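Local coordinates for SusD superfamily protein (Bacteroides fragilis NCTC 9343, PDB 3NQP) that probably binds sugars at the outer membrane as a SusD-type lipoprotein of a glycan-uptake system, at residues L88-I99 with V120-L131. Sequence-based numbering, arbitrary orientation. Where two conformers were deposited one is given.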
ATOM      1  N   LEU A  88     -12.481  11.198   1.531  1.00 14.80           N
ATOM      2  CA  LEU A  88     -12.923   9.967   2.157  1.00 15.48           C
ATOM      3  C   LEU A  88     -14.179  10.076   3.031  1.00 17.05           C
ATOM      4  O   LEU A  88     -14.773   9.030   3.386  1.00 16.90           O
ATOM      5  CB  LEU A  88     -11.810   9.313   2.956  1.00 14.17           C
ATOM      6  CG  LEU A  88     -10.550   8.941   2.144  1.00 21.97           C
ATOM      7  CD1 LEU A  88      -9.484   8.310   3.044  1.00 18.36           C
ATOM      8  CD2 LEU A  88     -10.895   8.024   1.005  1.00 17.46           C
ATOM      9  N   PHE A  89     -14.595  11.274   3.412  1.00 17.60           N
ATOM     10  CA  PHE A  89     -15.726  11.364   4.359  1.00 18.49           C
ATOM     11  C   PHE A  89     -17.062  10.972   3.727  1.00 19.53           C
ATOM     12  O   PHE A  89     -17.957  10.483   4.436  1.00 18.95           O
ATOM     13  CB  PHE A  89     -15.805  12.732   5.080  1.00 18.79           C
ATOM     14  CG  PHE A  89     -14.801  12.862   6.189  1.00 19.09           C
ATOM     15  CD1 PHE A  89     -14.944  12.125   7.358  1.00 13.27           C
ATOM     16  CD2 PHE A  89     -13.696  13.661   6.037  1.00 17.48           C
ATOM     17  CE1 PHE A  89     -14.025  12.213   8.364  1.00 19.29           C
ATOM     18  CE2 PHE A  89     -12.761  13.733   7.028  1.00 19.61           C
ATOM     19  CZ  PHE A  89     -12.925  13.031   8.206  1.00 18.08           C
ATOM     20  N   GLY A  90     -17.212  11.149   2.413  1.00 20.03           N
ATOM     21  CA  GLY A  90     -18.444  10.682   1.762  1.00 22.00           C
ATOM     22  C   GLY A  90     -18.580   9.162   1.920  1.00 21.76           C
ATOM     23  O   GLY A  90     -19.655   8.635   2.305  1.00 21.03           O
ATOM     24  N   ARG A  91     -17.471   8.457   1.679  1.00 20.99           N
ATOM     25  CA  ARG A  91     -17.417   6.997   1.862  1.00 19.41           C
ATOM     26  C   ARG A  91     -17.725   6.575   3.293  1.00 19.82           C
ATOM     27  O   ARG A  91     -18.509   5.642   3.517  1.00 15.29           O
ATOM     28  CB  ARG A  91     -16.036   6.486   1.467  1.00 21.38           C
ATOM     29  CG  ARG A  91     -15.864   6.401  -0.028  1.00 19.54           C
ATOM     30  CD  ARG A  91     -14.405   6.516  -0.366  1.00 26.49           C
ATOM     31  NE  ARG A  91     -14.184   6.295  -1.776  1.00 27.60           N
ATOM     32  CZ  ARG A  91     -13.995   7.250  -2.674  1.00 25.79           C
ATOM     33  NH1 ARG A  91     -13.986   8.547  -2.354  1.00 24.67           N
ATOM     34  NH2 ARG A  91     -13.818   6.886  -3.923  1.00 30.85           N
ATOM     35  N   ILE A  92     -17.059   7.241   4.241  1.00 16.71           N
ATOM     36  CA  ILE A  92     -17.274   6.996   5.673  1.00 18.63           C
ATOM     37  C   ILE A  92     -18.754   7.177   6.045  1.00 17.22           C
ATOM     38  O   ILE A  92     -19.312   6.358   6.777  1.00 18.21           O
ATOM     39  CB  ILE A  92     -16.392   7.896   6.585  1.00 17.13           C
ATOM     40  CG1 ILE A  92     -14.942   7.408   6.528  1.00 19.04           C
ATOM     41  CG2 ILE A  92     -16.907   7.890   8.076  1.00 11.38           C
ATOM     42  CD1 ILE A  92     -13.908   8.411   7.010  1.00 12.80           C
ATOM     43  N   THR A  93     -19.392   8.227   5.546  0.50 17.92           N
ATOM     44  CA  THR A  93     -20.772   8.487   5.950  0.50 18.59           C
ATOM     45  C   THR A  93     -21.726   7.399   5.442  0.50 17.80           C
ATOM     46  O   THR A  93     -22.717   7.105   6.104  0.50 19.94           O
ATOM     47  CB  THR A  93     -21.228   9.922   5.570  0.50 21.05           C
ATOM     48  OG1 THR A  93     -21.036  10.138   4.169  0.50 20.19           O
ATOM     49  CG2 THR A  93     -20.404  10.927   6.353  0.50 16.78           C
ATOM     50  N   ASN A  94     -21.417   6.779   4.301  1.00 15.37           N
ATOM     51  CA  ASN A  94     -22.173   5.644   3.818  1.00 15.45           C
ATOM     52  C   ASN A  94     -21.996   4.425   4.710  1.00 17.19           C
ATOM     53  O   ASN A  94     -22.958   3.663   4.928  1.00 15.66           O
ATOM     54  CB  ASN A  94     -21.831   5.300   2.352  1.00 17.48           C
ATOM     55  CG  ASN A  94     -22.311   6.384   1.355  1.00 19.69           C
ATOM     56  OD1 ASN A  94     -22.918   7.390   1.738  1.00 22.15           O
ATOM     57  ND2 ASN A  94     -22.016   6.183   0.093  1.00 23.63           N
ATOM     58  N   LEU A  95     -20.799   4.251   5.270  1.00 16.38           N
ATOM     59  CA  LEU A  95     -20.583   3.203   6.254  1.00 15.32           C
ATOM     60  C   LEU A  95     -21.438   3.468   7.495  1.00 17.65           C
ATOM     61  O   LEU A  95     -22.108   2.565   7.989  1.00 18.17           O
ATOM     62  CB  LEU A  95     -19.115   3.124   6.654  1.00 13.75           C
ATOM     63  CG  LEU A  95     -18.079   2.902   5.538  1.00 16.35           C
ATOM     64  CD1 LEU A  95     -16.733   2.766   6.184  1.00 14.45           C
ATOM     65  CD2 LEU A  95     -18.443   1.718   4.669  1.00 14.16           C
ATOM     66  N   ASN A  96     -21.428   4.708   7.982  1.00 14.80           N
ATOM     67  CA  ASN A  96     -22.236   5.061   9.161  1.00 15.72           C
ATOM     68  C   ASN A  96     -23.704   4.759   8.897  1.00 17.42           C
ATOM     69  O   ASN A  96     -24.386   4.174   9.724  1.00 18.75           O
ATOM     70  CB  ASN A  96     -22.017   6.535   9.525  1.00 14.70           C
ATOM     71  CG  ASN A  96     -20.555   6.862   9.824  1.00 20.97           C
ATOM     72  OD1 ASN A  96     -19.773   5.975  10.103  1.00 19.42           O
ATOM     73  ND2 ASN A  96     -20.197   8.150   9.781  1.00 13.80           N
ATOM     74  N   LEU A  97     -24.176   5.135   7.713  1.00 20.86           N
ATOM     75  CA  LEU A  97     -25.567   4.918   7.360  1.00 23.07           C
ATOM     76  C   LEU A  97     -25.879   3.423   7.326  1.00 21.62           C
ATOM     77  O   LEU A  97     -26.901   2.990   7.806  1.00 18.12           O
ATOM     78  CB  LEU A  97     -25.857   5.551   5.987  1.00 22.83           C
ATOM     79  CG  LEU A  97     -27.317   5.579   5.515  1.00 29.61           C
ATOM     80  CD1 LEU A  97     -28.179   6.300   6.552  1.00 36.36           C
ATOM     81  CD2 LEU A  97     -27.438   6.262   4.146  1.00 29.95           C
ATOM     82  N   PHE A  98     -24.998   2.623   6.734  1.00 20.53           N
ATOM     83  CA  PHE A  98     -25.233   1.189   6.724  1.00 20.03           C
ATOM     84  C   PHE A  98     -25.356   0.636   8.143  1.00 20.13           C
ATOM     85  O   PHE A  98     -26.235  -0.192   8.423  1.00 19.41           O
ATOM     86  CB  PHE A  98     -24.151   0.456   5.976  1.00 17.54           C
ATOM     87  CG  PHE A  98     -24.437  -1.016   5.781  1.00 17.76           C
ATOM     88  CD1 PHE A  98     -25.067  -1.479   4.627  1.00 17.16           C
ATOM     89  CD2 PHE A  98     -24.040  -1.946   6.724  1.00 17.91           C
ATOM     90  CE1 PHE A  98     -25.295  -2.846   4.439  1.00 14.90           C
ATOM     91  CE2 PHE A  98     -24.295  -3.311   6.541  1.00 17.01           C
ATOM     92  CZ  PHE A  98     -24.951  -3.745   5.397  1.00 13.86           C
ATOM     93  N   ILE A  99     -24.472   1.076   9.031  1.00 18.70           N
ATOM     94  CA  ILE A  99     -24.456   0.558  10.387  1.00 20.57           C
ATOM     95  C   ILE A  99     -25.754   0.932  11.106  1.00 23.94           C
ATOM     96  O   ILE A  99     -26.419   0.068  11.684  1.00 23.46           O
ATOM     97  CB  ILE A  99     -23.245   1.059  11.190  1.00 20.27           C
ATOM     98  CG1 ILE A  99     -21.955   0.414  10.654  1.00 17.54           C
ATOM     99  CG2 ILE A  99     -23.425   0.769  12.644  1.00 17.81           C
ATOM    100  CD1 ILE A  99     -20.658   0.998  11.308  1.00 21.85           C
ATOM    101  N   VAL A 120     -18.222  -3.738   7.538  1.00 12.04           N
ATOM    102  CA  VAL A 120     -18.399  -2.305   7.491  1.00 13.63           C
ATOM    103  C   VAL A 120     -17.648  -1.631   8.650  1.00 15.50           C
ATOM    104  O   VAL A 120     -17.060  -0.595   8.459  1.00 18.42           O
ATOM    105  CB  VAL A 120     -19.889  -1.907   7.414  1.00 13.74           C
ATOM    106  CG1 VAL A 120     -20.057  -0.438   7.629  1.00 16.56           C
ATOM    107  CG2 VAL A 120     -20.466  -2.355   6.028  1.00 13.24           C
ATOM    108  N   TYR A 121     -17.613  -2.248   9.829  1.00 14.43           N
ATOM    109  CA  TYR A 121     -16.757  -1.728  10.912  1.00 14.86           C
ATOM    110  C   TYR A 121     -15.284  -1.852  10.592  1.00 13.10           C
ATOM    111  O   TYR A 121     -14.506  -0.952  10.901  1.00 12.63           O
ATOM    112  CB  TYR A 121     -17.047  -2.433  12.215  1.00 13.32           C
ATOM    113  CG  TYR A 121     -18.274  -1.943  12.948  1.00 16.52           C
ATOM    114  CD1 TYR A 121     -18.191  -0.840  13.816  1.00 13.13           C
ATOM    115  CD2 TYR A 121     -19.496  -2.593  12.847  1.00 17.53           C
ATOM    116  CE1 TYR A 121     -19.280  -0.400  14.540  1.00 17.66           C
ATOM    117  CE2 TYR A 121     -20.617  -2.125  13.565  1.00 16.81           C
ATOM    118  CZ  TYR A 121     -20.480  -1.044  14.421  1.00 21.55           C
ATOM    119  OH  TYR A 121     -21.536  -0.588  15.156  1.00 16.55           O
ATOM    120  N   GLY A 122     -14.893  -2.950   9.941  1.00 14.12           N
ATOM    121  CA  GLY A 122     -13.533  -3.092   9.465  1.00 10.27           C
ATOM    122  C   GLY A 122     -13.120  -1.986   8.505  1.00 12.12           C
ATOM    123  O   GLY A 122     -11.997  -1.468   8.564  1.00 13.40           O
ATOM    124  N   LEU A 123     -13.993  -1.674   7.565  1.00 12.03           N
ATOM    125  CA  LEU A 123     -13.713  -0.673   6.557  1.00 10.96           C
ATOM    126  C   LEU A 123     -13.727   0.722   7.130  1.00 10.66           C
ATOM    127  O   LEU A 123     -12.984   1.598   6.655  1.00 11.56           O
ATOM    128  CB  LEU A 123     -14.719  -0.780   5.408  1.00 10.79           C
ATOM    129  CG  LEU A 123     -14.539  -1.982   4.483  1.00 12.45           C
ATOM    130  CD1 LEU A 123     -15.686  -2.012   3.415  1.00 14.98           C
ATOM    131  CD2 LEU A 123     -13.170  -2.040   3.796  1.00 11.92           C
ATOM    132  N   ARG A 124     -14.510   0.949   8.181  1.00 11.87           N
ATOM    133  CA  ARG A 124     -14.491   2.273   8.790  1.00 11.64           C
ATOM    134  C   ARG A 124     -13.143   2.480   9.513  1.00 11.67           C
ATOM    135  O   ARG A 124     -12.559   3.568   9.421  1.00 12.61           O
ATOM    136  CB  ARG A 124     -15.636   2.520   9.748  1.00 11.76           C
ATOM    137  CG  ARG A 124     -15.746   3.980  10.141  1.00 12.71           C
ATOM    138  CD  ARG A 124     -17.121   4.247  10.781  1.00 14.13           C
ATOM    139  NE  ARG A 124     -17.233   3.594  12.086  1.00 16.37           N
ATOM    140  CZ  ARG A 124     -18.309   3.670  12.869  1.00 15.13           C
ATOM    141  NH1 ARG A 124     -19.384   4.345  12.470  1.00 16.51           N
ATOM    142  NH2 ARG A 124     -18.307   3.095  14.057  1.00 18.34           N
ATOM    143  N   ALA A 125     -12.631   1.435  10.160  1.00 12.26           N
ATOM    144  CA  ALA A 125     -11.274   1.448  10.688  1.00 12.53           C
ATOM    145  C   ALA A 125     -10.237   1.712   9.577  1.00 12.06           C
ATOM    146  O   ALA A 125      -9.274   2.441   9.766  1.00 10.90           O
ATOM    147  CB  ALA A 125     -10.944   0.100  11.370  1.00 11.38           C
ATOM    148  N   PHE A 126     -10.398   1.023   8.455  1.00 11.65           N
ATOM    149  CA  PHE A 126      -9.467   1.128   7.359  1.00 14.50           C
ATOM    150  C   PHE A 126      -9.324   2.574   6.896  1.00 12.28           C
ATOM    151  O   PHE A 126      -8.220   3.076   6.750  1.00 12.43           O
ATOM    152  CB  PHE A 126      -9.923   0.240   6.212  1.00 13.45           C
ATOM    153  CG  PHE A 126      -9.093   0.376   4.986  1.00 11.58           C
ATOM    154  CD1 PHE A 126      -7.951  -0.378   4.837  1.00 17.27           C
ATOM    155  CD2 PHE A 126      -9.460   1.244   3.986  1.00 19.13           C
ATOM    156  CE1 PHE A 126      -7.188  -0.265   3.714  1.00 14.89           C
ATOM    157  CE2 PHE A 126      -8.697   1.370   2.843  1.00 21.81           C
ATOM    158  CZ  PHE A 126      -7.549   0.608   2.713  1.00 17.56           C
ATOM    159  N   TYR A 127     -10.448   3.219   6.626  1.00 11.19           N
ATOM    160  CA  TYR A 127     -10.424   4.573   6.148  1.00 13.66           C
ATOM    161  C   TYR A 127      -9.861   5.502   7.221  1.00 13.23           C
ATOM    162  O   TYR A 127      -9.016   6.327   6.943  1.00  9.46           O
ATOM    163  CB  TYR A 127     -11.820   5.039   5.757  1.00 13.29           C
ATOM    164  CG  TYR A 127     -12.317   4.537   4.408  1.00 14.02           C
ATOM    165  CD1 TYR A 127     -11.621   4.799   3.219  1.00 13.01           C
ATOM    166  CD2 TYR A 127     -13.512   3.854   4.308  1.00 18.36           C
ATOM    167  CE1 TYR A 127     -12.112   4.365   1.961  1.00 18.27           C
ATOM    168  CE2 TYR A 127     -14.014   3.433   3.060  1.00 18.22           C
ATOM    169  CZ  TYR A 127     -13.335   3.695   1.903  1.00 18.38           C
ATOM    170  OH  TYR A 127     -13.880   3.266   0.697  1.00 15.03           O
ATOM    171  N   TYR A 128     -10.310   5.354   8.457  1.00 10.39           N
ATOM    172  CA  TYR A 128      -9.809   6.255   9.491  1.00 12.17           C
ATOM    173  C   TYR A 128      -8.315   6.087   9.783  1.00 11.41           C
ATOM    174  O   TYR A 128      -7.677   7.025  10.249  1.00 16.72           O
ATOM    175  CB  TYR A 128     -10.653   6.165  10.774  1.00 12.20           C
ATOM    176  CG  TYR A 128     -11.834   7.135  10.743  1.00  9.23           C
ATOM    177  CD1 TYR A 128     -11.640   8.521  10.781  1.00 17.30           C
ATOM    178  CD2 TYR A 128     -13.105   6.674  10.644  1.00 11.11           C
ATOM    179  CE1 TYR A 128     -12.719   9.420  10.723  1.00 16.10           C
ATOM    180  CE2 TYR A 128     -14.205   7.556  10.627  1.00 13.05           C
ATOM    181  CZ  TYR A 128     -14.007   8.924  10.670  1.00 21.96           C
ATOM    182  OH  TYR A 128     -15.108   9.779  10.654  1.00 20.58           O
ATOM    183  N   PHE A 129      -7.763   4.906   9.518  1.00 11.53           N
ATOM    184  CA  PHE A 129      -6.338   4.640   9.752  1.00 13.06           C
ATOM    185  C   PHE A 129      -5.484   5.331   8.672  1.00 11.88           C
ATOM    186  O   PHE A 129      -4.403   5.851   8.988  1.00 12.70           O
ATOM    187  CB  PHE A 129      -6.071   3.130   9.825  1.00 12.17           C
ATOM    188  CG  PHE A 129      -4.627   2.747  10.111  1.00  9.60           C
ATOM    189  CD1 PHE A 129      -3.914   3.320  11.141  1.00 13.19           C
ATOM    190  CD2 PHE A 129      -3.999   1.769   9.336  1.00 13.51           C
ATOM    191  CE1 PHE A 129      -2.607   2.937  11.401  1.00 12.65           C
ATOM    192  CE2 PHE A 129      -2.705   1.380   9.574  1.00 12.23           C
ATOM    193  CZ  PHE A 129      -1.994   1.969  10.635  1.00 17.55           C
ATOM    194  N   ASP A 130      -5.950   5.355   7.422  1.00 12.70           N
ATOM    195  CA  ASP A 130      -5.314   6.216   6.402  1.00  9.61           C
ATOM    196  C   ASP A 130      -5.382   7.693   6.864  1.00 12.36           C
ATOM    197  O   ASP A 130      -4.355   8.411   6.827  1.00 10.13           O
ATOM    198  CB  ASP A 130      -5.940   6.045   5.033  1.00 12.06           C
ATOM    199  CG  ASP A 130      -5.295   4.894   4.198  1.00 15.23           C
ATOM    200  OD1 ASP A 130      -4.444   4.146   4.724  1.00 16.59           O
ATOM    201  OD2 ASP A 130      -5.680   4.752   3.029  1.00 15.88           O
ATOM    202  N   LEU A 131      -6.561   8.153   7.290  1.00  9.11           N
ATOM    203  CA  LEU A 131      -6.699   9.552   7.709  1.00  9.34           C
ATOM    204  C   LEU A 131      -5.767   9.854   8.888  1.00 10.12           C
ATOM    205  O   LEU A 131      -5.120  10.902   8.927  1.00 12.85           O
ATOM    206  CB  LEU A 131      -8.158   9.903   8.039  1.00 10.34           C
ATOM    207  CG  LEU A 131      -9.101   9.966   6.812  1.00  9.72           C
ATOM    208  CD1 LEU A 131     -10.494  10.148   7.283  1.00 11.52           C
ATOM    209  CD2 LEU A 131      -8.761  11.064   5.808  1.00  7.26           C
TER
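Helix 89-99 packs against helix 120-131 nearly antiparallel, with axes 9.8 Å apart at closest approach and N-to-C directions 155° apart, so that L95 lies by V120 and L88 by Y127. L95 is a knob in a hole formed by V120, L123, R124 and Y127. L95 CD1 rests on the backbone of the facing helix, 3.5 Å from R124 CA, and also meets the edge of the Y127 ring. One turn earlier, I92 lays CD1 over a face of the Y128 ring, 3.8 Å from its centroid. With chi1 at -73°, I92 CG1 is anti to its own carbonyl carbon and carries CD1 to that ring, while I92 CG2 packs against Y128 CE2 and OH. The same hydroxyl comes in at the edge of the F89 ring and is hydrogen-bonded to the R141 carbonyl. I99 repeats the CH-pi contact at the other end: I99 CD1 stands 3.7 Å from the centroid of the Y121 ring, almost on the normal over its centre. That methyl also covers one face of the R124 guanidinium. The two helices belong to the helical N-terminal part of the SusD fold; helix 21-37 touches the pair at R91 and Y127, and helix 163-181 at Y121, R124 and Y128. One hydrogen bond crosses the apolar interface, from R124 NH1 to N96 OD1 at 2.9 Å. It is fairly straight, 164° at the hydrogen, and OD1 lies in the guanidinium plane, but the donor sits well above the carbonyl plane of N96. The bend of R124 at chi3 lets NH1 reach N96 while NE keeps a salt bridge with D173, which probably balances the buried charge. N96 ND2 bonds the R141 carbonyl. R91 CD passes 3.5 Å from Y127 OH, and R91 NE bonds the H34 carbonyl.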